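Local coordinates for cytochrome c, putative (Shewanella oneidensis, PDB 1SP3), which carries eight covalently attached c-type hemes and probably serves as a respiratory enzyme that reduces tetrathionate, at residues V52-K57 and A297-D302; P134-C139 and A162-A167; F240-P245 and N399-P404. All blocks are in the same frame, centred on the assembly; numbering follows the deposited sequence.

Contact 1 (V52-K57 and A297-D302); sequences VVRGKK and AYMAGD. With HEC (heme c), chain D.
Beside the lysine-ligated heme, the end of a small beta hairpin meets a type II turn: Val52 and Arg54 of segment 52-57 pack on Met299 and Ala297 of segment 297-302. The two backbones stand well apart, and the segments bury 187 Å² between them, with Met299 covered most. Met299 leaves its backbone with CG anti to the carbonyl carbon (chi1 -51°), and two further bends carry the thioether toward the hairpin. It meets Val52 tip to tip, with Met299 CE 3.9 Å from Val52 CB, while the same methyl lies 3.8 Å from Val53 O. Arg54 CG lies trans to the backbone N (chi1 -156°); the chain, extended as far as NE, then carries Arg54 CD past Met299 SD at 3.8 Å and brings Arg54 NE within 3.4 Å of Ala297 CB. No direct hydrogen bond joins the segments; a water does so instead. It lies in the guanidinium plane, accepts from Arg54 NE at 2.8 Å and donates to Tyr298 O at 2.6 Å. The turn is braced from within: Met299 N donates to Asp302 OD2 at 2.9 Å, almost straight at 173°, although the carboxylate is met from above its plane. Two residues beyond Arg54, Lys56 NZ binds the heme iron at 2.2 Å, the unusual axial ligation of this cytochrome, and Gly55, with positive phi, links the two. Around the contact, Arg54 NH1 bonds Gln45 OE1, and Arg50 forms a salt bridge with Asp302 OD2, a direct charged tie from hairpin to turn. Val52, Ala297 and Met299 all touch Leu47 of strand 44-47, whereas Arg54 lies against Thr313 of strand 310-315 in the large mixed sheet.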
# COMPACT_ATOMS: atom_id res chain seq x y z
N VAL A 52 13.59 11.95 4.78
CA VAL A 52 12.74 12.56 3.78
C VAL A 52 11.34 12.63 4.28
O VAL A 52 10.97 12.00 5.25
CB VAL A 52 12.70 11.79 2.40
CG1 VAL A 52 14.04 11.94 1.66
CG2 VAL A 52 12.29 10.29 2.60
N VAL A 53 10.57 13.44 3.60
CA VAL A 53 9.13 13.44 3.72
C VAL A 53 8.56 12.59 2.59
O VAL A 53 8.64 12.94 1.44
CB VAL A 53 8.56 14.87 3.86
CG1 VAL A 53 6.99 14.83 3.83
CG2 VAL A 53 9.03 15.46 5.22
N ARG A 54 8.11 11.40 2.95
CA ARG A 54 7.54 10.50 1.99
C ARG A 54 6.01 10.48 2.32
O ARG A 54 5.41 11.53 2.37
CB ARG A 54 8.24 9.12 2.11
CG ARG A 54 8.16 8.29 0.85
CD ARG A 54 9.31 7.22 0.54
NE ARG A 54 8.78 6.34 -0.51
CZ ARG A 54 7.98 5.29 -0.25
NH1 ARG A 54 7.70 4.95 1.04
NH2 ARG A 54 7.48 4.55 -1.24
N GLY A 55 5.41 9.32 2.55
CA GLY A 55 3.95 9.21 2.56
C GLY A 55 3.51 9.18 1.11
O GLY A 55 4.31 9.43 0.19
N LYS A 56 2.23 8.89 0.89
CA LYS A 56 1.68 8.75 -0.44
C LYS A 56 1.85 10.04 -1.30
O LYS A 56 2.03 9.93 -2.52
CB LYS A 56 0.17 8.39 -0.39
CG LYS A 56 -0.44 8.27 -1.74
CD LYS A 56 -1.71 7.48 -1.67
CE LYS A 56 -2.24 7.45 -3.07
NZ LYS A 56 -3.43 6.64 -3.07
N LYS A 57 1.72 11.20 -0.66
CA LYS A 57 1.78 12.51 -1.33
C LYS A 57 3.07 12.66 -2.14
O LYS A 57 3.08 13.23 -3.21
CB LYS A 57 1.81 13.62 -0.25
CG LYS A 57 1.43 15.02 -0.79
CD LYS A 57 1.54 16.09 0.31
CE LYS A 57 0.87 17.43 -0.19
NZ LYS A 57 0.85 18.34 0.99
N ALA A 297 14.23 4.16 -0.52
CA ALA A 297 13.22 4.59 -1.48
C ALA A 297 13.77 5.50 -2.58
O ALA A 297 14.58 6.36 -2.34
CB ALA A 297 12.02 5.27 -0.76
N TYR A 298 13.25 5.33 -3.80
CA TYR A 298 13.46 6.24 -4.89
C TYR A 298 12.60 7.48 -4.66
O TYR A 298 11.40 7.37 -4.41
CB TYR A 298 13.11 5.56 -6.24
CG TYR A 298 13.33 6.57 -7.39
CD1 TYR A 298 14.60 6.70 -7.99
CD2 TYR A 298 12.31 7.43 -7.79
CE1 TYR A 298 14.84 7.66 -9.01
CE2 TYR A 298 12.54 8.40 -8.86
CZ TYR A 298 13.83 8.50 -9.44
OH TYR A 298 14.09 9.42 -10.45
N MET A 299 13.20 8.66 -4.71
CA MET A 299 12.40 9.86 -4.52
C MET A 299 12.46 10.74 -5.76
O MET A 299 13.38 10.59 -6.60
CB MET A 299 12.88 10.68 -3.35
CG MET A 299 13.04 9.89 -2.08
SD MET A 299 11.39 9.70 -1.46
CE MET A 299 10.90 11.32 -1.08
N ALA A 300 11.45 11.63 -5.89
CA ALA A 300 11.33 12.41 -7.10
C ALA A 300 12.58 13.20 -7.32
O ALA A 300 13.12 13.75 -6.42
CB ALA A 300 10.12 13.33 -7.04
N GLY A 301 13.08 13.19 -8.55
CA GLY A 301 14.33 13.84 -8.86
C GLY A 301 15.59 13.03 -8.72
O GLY A 301 16.60 13.53 -9.15
N ASP A 302 15.58 11.83 -8.10
CA ASP A 302 16.79 11.03 -7.89
C ASP A 302 17.30 10.61 -9.27
O ASP A 302 16.51 10.28 -10.12
CB ASP A 302 16.45 9.73 -7.18
CG ASP A 302 16.23 9.89 -5.69
OD1 ASP A 302 16.21 11.03 -5.18
OD2 ASP A 302 16.13 8.90 -4.94
FE HEC D . -2.87 4.78 -4.01
CHA HEC D . -0.48 4.16 -1.51
CHB HEC D . -0.42 6.21 -5.97
CHC HEC D . -5.20 5.64 -6.36
CHD HEC D . -5.29 3.23 -2.20
NA HEC D . -0.78 5.11 -3.82
C1A HEC D . -0.00 4.78 -2.69
C2A HEC D . 1.37 5.18 -2.98
C3A HEC D . 1.41 5.77 -4.22
C4A HEC D . 0.04 5.72 -4.75
CMA HEC D . 2.70 6.35 -4.92
CAA HEC D . 2.60 4.96 -2.02
CBA HEC D . 3.48 3.78 -2.52
CGA HEC D . 2.61 2.52 -2.79
O1A HEC D . 2.35 2.23 -3.99
O2A HEC D . 2.10 1.76 -1.85
NB HEC D . -2.86 5.73 -5.82
C1B HEC D . -1.70 6.30 -6.41
C2B HEC D . -2.08 6.99 -7.62
C3B HEC D . -3.42 6.80 -7.74
C4B HEC D . -3.90 6.02 -6.59
CMB HEC D . -1.06 7.72 -8.56
CAB HEC D . -4.38 7.32 -8.84
CBB HEC D . -3.98 7.42 -10.16
NC HEC D . -4.97 4.44 -4.27
C1C HEC D . -5.71 4.90 -5.32
C2C HEC D . -7.07 4.46 -5.14
C3C HEC D . -7.10 3.75 -3.96
C4C HEC D . -5.76 3.75 -3.40
CMC HEC D . -8.19 4.83 -6.16
CAC HEC D . -8.35 3.04 -3.29
CBC HEC D . -9.14 2.07 -3.88
ND HEC D . -2.88 3.79 -2.13
C1D HEC D . -4.07 3.35 -1.58
C2D HEC D . -3.74 2.97 -0.19
C3D HEC D . -2.25 3.25 0.05
C4D HEC D . -1.79 3.77 -1.22
CMD HEC D . -4.71 2.39 0.84
CAD HEC D . -1.39 2.97 1.35
CBD HEC D . -0.85 1.54 1.21
CGD HEC D . -0.16 1.00 2.49
O1D HEC D . -0.24 -0.24 2.63
O2D HEC D . 0.48 1.68 3.39
O HOH W 1 9.08 7.23 -3.15

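Contact 2 (P134-C139 and A162-A167). With HEC (heme c), chain F.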
# COMPACT_ATOMS: atom_id res chain seq x y z
N PRO A 134 -16.03 1.70 12.96
CA PRO A 134 -15.55 1.08 11.69
C PRO A 134 -15.50 -0.45 11.84
O PRO A 134 -15.09 -0.98 12.93
CB PRO A 134 -14.08 1.58 11.56
CG PRO A 134 -14.09 3.04 12.43
CD PRO A 134 -15.06 2.64 13.56
N VAL A 135 -15.81 -1.15 10.74
CA VAL A 135 -15.52 -2.59 10.60
C VAL A 135 -14.56 -2.82 9.46
O VAL A 135 -14.19 -1.85 8.74
CB VAL A 135 -16.80 -3.38 10.37
CG1 VAL A 135 -17.69 -3.18 11.57
CG2 VAL A 135 -17.51 -3.01 8.99
N ARG A 136 -14.13 -4.07 9.24
CA ARG A 136 -13.16 -4.29 8.14
C ARG A 136 -13.56 -3.62 6.83
O ARG A 136 -12.70 -3.00 6.10
CB ARG A 136 -12.90 -5.77 7.94
CG ARG A 136 -12.24 -6.45 9.17
CD ARG A 136 -12.08 -7.97 8.96
NE ARG A 136 -13.36 -8.64 8.65
CZ ARG A 136 -14.20 -9.18 9.56
NH1 ARG A 136 -13.90 -9.12 10.86
NH2 ARG A 136 -15.38 -9.75 9.16
N ASP A 137 -14.84 -3.65 6.52
CA ASP A 137 -15.28 -3.11 5.22
C ASP A 137 -15.10 -1.59 5.10
O ASP A 137 -15.02 -1.04 4.00
CB ASP A 137 -16.72 -3.55 4.89
CG ASP A 137 -16.91 -3.83 3.38
OD1 ASP A 137 -15.98 -4.36 2.70
OD2 ASP A 137 -17.96 -3.51 2.75
N ASN A 138 -15.05 -0.86 6.22
CA ASN A 138 -14.81 0.56 6.11
C ASN A 138 -13.34 0.80 5.71
O ASN A 138 -13.08 1.55 4.78
CB ASN A 138 -15.15 1.29 7.40
CG ASN A 138 -16.61 1.17 7.78
OD1 ASN A 138 -16.97 0.37 8.68
ND2 ASN A 138 -17.46 1.99 7.14
N CYS A 139 -12.39 0.18 6.40
CA CYS A 139 -10.97 0.35 6.08
C CYS A 139 -10.78 -0.08 4.65
O CYS A 139 -10.10 0.59 3.95
CB CYS A 139 -10.05 -0.48 7.01
SG CYS A 139 -10.50 -0.13 8.71
N ALA A 162 -13.49 -8.52 3.80
CA ALA A 162 -14.70 -8.02 4.43
C ALA A 162 -15.36 -9.02 5.43
O ALA A 162 -15.88 -8.59 6.49
CB ALA A 162 -15.76 -7.61 3.34
N TYR A 163 -15.44 -10.30 5.04
CA TYR A 163 -15.98 -11.37 5.91
C TYR A 163 -15.22 -12.62 5.51
O TYR A 163 -15.77 -13.43 4.79
CB TYR A 163 -17.50 -11.61 5.67
CG TYR A 163 -18.34 -10.43 6.07
CD1 TYR A 163 -18.60 -9.38 5.16
CD2 TYR A 163 -18.83 -10.32 7.38
CE1 TYR A 163 -19.33 -8.25 5.56
CE2 TYR A 163 -19.56 -9.21 7.78
CZ TYR A 163 -19.80 -8.20 6.88
OH TYR A 163 -20.52 -7.14 7.31
N PRO A 164 -13.94 -12.76 5.88
CA PRO A 164 -13.15 -13.84 5.28
C PRO A 164 -13.36 -15.13 6.09
O PRO A 164 -13.88 -15.03 7.21
CB PRO A 164 -11.70 -13.37 5.49
CG PRO A 164 -11.77 -12.58 6.72
CD PRO A 164 -13.14 -11.92 6.80
N ASP A 165 -12.90 -16.25 5.56
CA ASP A 165 -12.92 -17.49 6.26
C ASP A 165 -11.56 -17.75 6.91
O ASP A 165 -10.60 -17.02 6.64
CB ASP A 165 -13.26 -18.63 5.33
CG ASP A 165 -12.39 -18.68 4.12
OD1 ASP A 165 -12.75 -19.42 3.18
OD2 ASP A 165 -11.31 -18.05 3.99
N LYS A 166 -11.52 -18.78 7.75
CA LYS A 166 -10.32 -19.19 8.46
C LYS A 166 -9.19 -19.47 7.50
O LYS A 166 -8.07 -19.08 7.80
CB LYS A 166 -10.55 -20.43 9.32
CG LYS A 166 -9.55 -20.60 10.50
CD LYS A 166 -9.88 -21.91 11.30
CE LYS A 166 -8.85 -22.17 12.41
NZ LYS A 166 -8.39 -23.64 12.52
N ALA A 167 -9.48 -20.17 6.42
CA ALA A 167 -8.50 -20.47 5.39
C ALA A 167 -7.78 -19.21 4.82
O ALA A 167 -6.59 -19.31 4.44
CB ALA A 167 -9.12 -21.27 4.26
FE HEC F . -5.63 3.53 5.86
CHA HEC F . -2.32 4.09 5.44
CHB HEC F . -4.90 1.49 8.49
CHC HEC F . -8.93 3.42 6.64
CHD HEC F . -6.25 5.28 2.99
NA HEC F . -3.94 2.91 6.78
C1A HEC F . -2.68 3.21 6.42
C2A HEC F . -1.74 2.61 7.33
C3A HEC F . -2.45 1.90 8.21
C4A HEC F . -3.84 2.06 7.87
CMA HEC F . -1.86 0.99 9.32
CAA HEC F . -0.16 2.72 7.18
CBA HEC F . 0.47 3.78 8.09
CGA HEC F . 0.66 5.07 7.32
O1A HEC F . 0.76 6.16 7.96
O2A HEC F . 0.82 5.00 6.06
NB HEC F . -6.70 2.60 7.31
C1B HEC F . -6.22 1.82 8.29
C2B HEC F . -7.33 1.26 9.04
C3B HEC F . -8.45 1.75 8.52
C4B HEC F . -8.06 2.64 7.43
CMB HEC F . -7.04 0.27 10.19
CAB HEC F . -9.92 1.64 9.04
CBB HEC F . -10.10 2.03 10.36
NC HEC F . -7.27 4.20 5.01
C1C HEC F . -8.58 4.06 5.49
C2C HEC F . -9.46 4.60 4.50
C3C HEC F . -8.72 5.13 3.53
C4C HEC F . -7.32 4.90 3.80
CMC HEC F . -11.02 4.56 4.54
CAC HEC F . -9.31 5.82 2.31
CBC HEC F . -10.09 6.97 2.49
ND HEC F . -4.48 4.45 4.39
C1D HEC F . -4.94 5.16 3.29
C2D HEC F . -3.85 5.79 2.60
C3D HEC F . -2.65 5.47 3.41
C4D HEC F . -3.13 4.63 4.50
CMD HEC F . -3.79 6.66 1.31
CAD HEC F . -1.18 5.91 3.15
CBD HEC F . -1.09 7.17 3.99
CGD HEC F . 0.28 7.81 3.80
O1D HEC F . 1.23 7.31 4.44
O2D HEC F . 0.46 8.80 3.02
O HOH W 2 -16.53 -6.09 7.63
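Arg136 and Ala162 carry the polar part of this contact, at the first turn of helix 136-143, which bears the Cys-X-X-Cys-His heme motif. Arg136 NH2 donates to Ala162 O at 3.0 Å with an N-H...O angle of 144°, from above the carbonyl plane. Arg136 NE reaches the same oxygen only weakly, at 3.3 Å and 133°. A bend at chi3 (-56°) turns the guanidinium edge to this carbonyl, while Pro164 CD lies obliquely 3.8 Å from Arg136 NE. The remaining nitrogen, NH1, donates to Phe179 O, and NE also has a weak bond to Met161 O, so all three nitrogens have backbone carbonyl partners, those of NE being weak.

Ala162 O has a further donor, a water at 2.8 Å. That water in turn accepts from Asp137 N at 3.2 Å, serving one of the amides at the start of the helix. Two other early amides have side-chain acceptors: Arg136 N is met by Gln180 OE1, and Val135 N, at the N-cap, donates to Asn138 OD1 at 2.8 Å on a lone pair in the amide plane. Asp137 adds a looser touch, its OD1 3.3 Å from Ala162 CB. One residue past Asn138, Cys139 SG is joined covalently to heme CAB.

The chemistry suggests that the Arg136 charge is probably balanced in part by the carbonyl of Ala162 across the contact, with Phe179 O and Met161 O completing the site. The arginine bonds and the bridging water join segment 162-167 to the helix start that leads into the heme thioether.

Contact 3 (F240-P245 and N399-P404); sequences FAKNEP and NHMVSP. With HEC (heme c), chain G.
Lys242 and Met401 pass alongside each other beside the loop that carries the distal ligand, His400, of a bis-histidine heme c whose proximal ligand is His185. Segment 399-404 follows strand 387-397 of the large mixed sheet, and segment 240-245 precedes strand 246-251 of the same sheet, so the contact joins the loop entering one strand of the sheet to the loop leaving another. The side chains of Lys242 and Met401 run in opposite directions, with Lys242 CD 4.1 Å from Met401 SD. Each is extended beyond CG. Met401, whose CG is anti to the carbonyl carbon (chi1 -63°), thereby brings its sulfur to the backbone of the other loop: Met401 SD lies 3.8 Å from Ala241 N and 3.9 Å from Phe240 CA. Going the other way, the Lys242 ammonium donates to Ser403 OG at 2.8 Å and to Met401 O at 3.0 Å, approaching the latter 35° out of the carbonyl plane. The carbonyls of Ala167 and Thr168 also accept from NZ. Four oxygens lie round the ammonium, more than its three N-H groups can serve singly, so some bonding is probably shared; this would limit the movement of the chain end and probably favour its charged form.

Met401 adopts positive phi and psi, and its amide is held by Asp169 OD2. This left-handed conformation comes directly after the ligand: His400 NE2 binds iron at 2.1 Å. Asn399 CB lies 3.8 Å above one face of the His400 ring, offset toward its rim. The side-chain amide of Asn399 lies against the propionate methylene CAD, where Asn399 OD1, also bonded to Gln233 NE2, stands 3.3 Å from heme CAD.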
# COMPACT_ATOMS: atom_id res chain seq x y z
N PHE A 240 0.03 -15.20 -0.33
CA PHE A 240 -0.91 -14.12 -0.44
C PHE A 240 -1.69 -14.19 -1.79
O PHE A 240 -1.48 -15.11 -2.63
CB PHE A 240 -0.16 -12.82 -0.22
CG PHE A 240 0.80 -12.48 -1.31
CD1 PHE A 240 0.38 -11.74 -2.39
CD2 PHE A 240 2.15 -12.82 -1.21
CE1 PHE A 240 1.29 -11.38 -3.38
CE2 PHE A 240 3.06 -12.50 -2.21
CZ PHE A 240 2.66 -11.78 -3.27
N ALA A 241 -2.59 -13.23 -2.03
CA ALA A 241 -3.51 -13.30 -3.18
C ALA A 241 -4.13 -14.72 -3.21
O ALA A 241 -4.15 -15.40 -4.20
CB ALA A 241 -2.77 -13.00 -4.51
N LYS A 242 -4.58 -15.18 -2.07
CA LYS A 242 -5.14 -16.51 -1.96
C LYS A 242 -6.40 -16.68 -2.76
O LYS A 242 -6.65 -17.77 -3.24
CB LYS A 242 -5.43 -16.75 -0.50
CG LYS A 242 -4.27 -17.15 0.35
CD LYS A 242 -4.73 -17.13 1.85
CE LYS A 242 -3.60 -17.57 2.72
NZ LYS A 242 -3.97 -17.68 4.17
N ASN A 243 -7.23 -15.64 -2.90
CA ASN A 243 -8.60 -15.81 -3.40
C ASN A 243 -8.84 -15.20 -4.78
O ASN A 243 -9.83 -15.54 -5.43
CB ASN A 243 -9.64 -15.28 -2.41
CG ASN A 243 -9.57 -16.03 -1.09
OD1 ASN A 243 -9.41 -17.25 -1.06
ND2 ASN A 243 -9.60 -15.29 0.01
N GLU A 244 -7.93 -14.33 -5.19
CA GLU A 244 -8.10 -13.40 -6.31
C GLU A 244 -6.66 -13.02 -6.85
O GLU A 244 -5.82 -12.67 -6.05
CB GLU A 244 -8.72 -12.17 -5.69
CG GLU A 244 -9.44 -11.21 -6.61
CD GLU A 244 -10.65 -10.64 -5.90
OE1 GLU A 244 -10.46 -10.01 -4.79
OE2 GLU A 244 -11.80 -10.87 -6.41
N PRO A 245 -6.46 -12.97 -8.18
CA PRO A 245 -5.16 -12.60 -8.79
C PRO A 245 -4.74 -11.20 -8.38
O PRO A 245 -5.62 -10.39 -8.26
CB PRO A 245 -5.46 -12.63 -10.32
CG PRO A 245 -6.67 -13.55 -10.44
CD PRO A 245 -7.50 -13.25 -9.20
N ASN A 399 1.82 -8.82 5.73
CA ASN A 399 1.49 -8.95 7.13
C ASN A 399 0.17 -9.61 7.46
O ASN A 399 -0.05 -9.93 8.65
CB ASN A 399 1.53 -7.57 7.86
CG ASN A 399 2.95 -6.99 7.90
OD1 ASN A 399 3.81 -7.37 8.70
ND2 ASN A 399 3.16 -6.03 7.04
N HIS A 400 -0.71 -9.75 6.49
CA HIS A 400 -2.08 -10.27 6.68
C HIS A 400 -2.23 -11.64 6.01
O HIS A 400 -1.28 -12.09 5.39
CB HIS A 400 -3.14 -9.24 6.27
CG HIS A 400 -2.83 -7.88 6.82
ND1 HIS A 400 -2.01 -6.99 6.15
CD2 HIS A 400 -3.11 -7.32 8.02
CE1 HIS A 400 -1.83 -5.91 6.92
NE2 HIS A 400 -2.50 -6.09 8.04
N MET A 401 -3.42 -12.29 6.15
CA MET A 401 -3.62 -13.64 5.67
C MET A 401 -2.79 -14.69 6.44
O MET A 401 -2.40 -15.73 5.90
CB MET A 401 -3.37 -13.80 4.15
CG MET A 401 -4.34 -12.95 3.28
SD MET A 401 -4.11 -13.06 1.43
CE MET A 401 -5.65 -12.19 0.95
N VAL A 402 -2.60 -14.47 7.72
CA VAL A 402 -1.93 -15.51 8.46
C VAL A 402 -2.80 -16.80 8.27
O VAL A 402 -4.02 -16.75 8.38
CB VAL A 402 -1.75 -15.13 9.94
CG1 VAL A 402 -1.31 -16.39 10.78
CG2 VAL A 402 -0.70 -13.93 10.08
N SER A 403 -2.17 -17.91 7.86
CA SER A 403 -2.88 -19.17 7.59
C SER A 403 -3.01 -19.98 8.88
O SER A 403 -2.22 -19.74 9.82
CB SER A 403 -2.03 -19.98 6.62
OG SER A 403 -2.04 -19.30 5.40
N PRO A 404 -3.93 -20.98 8.94
CA PRO A 404 -3.94 -21.90 10.11
C PRO A 404 -2.60 -22.52 10.32
O PRO A 404 -1.83 -22.59 9.36
CB PRO A 404 -4.96 -22.99 9.74
CG PRO A 404 -5.88 -22.36 8.76
CD PRO A 404 -5.00 -21.31 7.95
FE HEC G . -2.73 -4.57 9.43
CHA HEC G . 0.44 -3.52 8.70
CHB HEC G . -3.97 -2.39 7.20
CHC HEC G . -5.93 -5.89 9.96
CHD HEC G . -1.53 -6.66 11.82
NA HEC G . -1.93 -3.21 8.11
C1A HEC G . -0.60 -2.91 8.02
C2A HEC G . -0.44 -1.86 7.07
C3A HEC G . -1.66 -1.55 6.64
C4A HEC G . -2.61 -2.43 7.28
CMA HEC G . -2.01 -0.48 5.59
CAA HEC G . 0.92 -1.27 6.64
CBA HEC G . 1.41 -2.23 5.51
CGA HEC G . 2.64 -1.55 4.92
O1A HEC G . 2.44 -0.48 4.25
O2A HEC G . 3.81 -2.04 5.11
NB HEC G . -4.56 -4.22 8.78
C1B HEC G . -4.85 -3.23 7.84
C2B HEC G . -6.26 -3.29 7.52
C3B HEC G . -6.79 -4.28 8.27
C4B HEC G . -5.76 -4.86 9.08
CMB HEC G . -6.98 -2.37 6.50
CAB HEC G . -8.28 -4.77 8.25
CBB HEC G . -8.80 -5.25 7.06
NC HEC G . -3.59 -6.01 10.65
C1C HEC G . -4.92 -6.32 10.74
C2C HEC G . -5.08 -7.26 11.78
C3C HEC G . -3.84 -7.48 12.29
C4C HEC G . -2.91 -6.68 11.59
CMC HEC G . -6.50 -7.83 12.15
CAC HEC G . -3.42 -8.39 13.52
CBC HEC G . -3.94 -9.67 13.63
ND HEC G . -0.88 -5.02 10.16
C1D HEC G . -0.56 -5.94 11.15
C2D HEC G . 0.87 -6.03 11.37
C3D HEC G . 1.45 -5.03 10.48
C4D HEC G . 0.31 -4.49 9.70
CMD HEC G . 1.71 -6.93 12.39
CAD HEC G . 2.97 -4.68 10.33
CBD HEC G . 3.05 -3.27 10.96
CGD HEC G . 3.26 -3.26 12.46
O1D HEC G . 3.36 -2.16 13.01
O2D HEC G . 3.43 -4.35 13.10

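Contact 3 is buried, contact 2 partly so, and contact 1 lies near the surface. Between its segments, contact 1 relies on apolar touches and one water, contact 2 on a guanidinium and a water that share one carbonyl, Ala162 O, and contact 3 on an ammonium bonded directly to protein oxygens, together with a methionine packed on backbone. Each includes a residue attached to a different heme: an iron-binding lysine, a thioether cysteine and an iron-binding histidine. Contacts 2 and 3 touch, through a probable hydrogen bond from Lys242 NZ to Ala167 O and packing of Lys166 O on Pro404 CD. Contact 1 lies across the chain's centre, yet it and contact 3 adjoin the large mixed sheet.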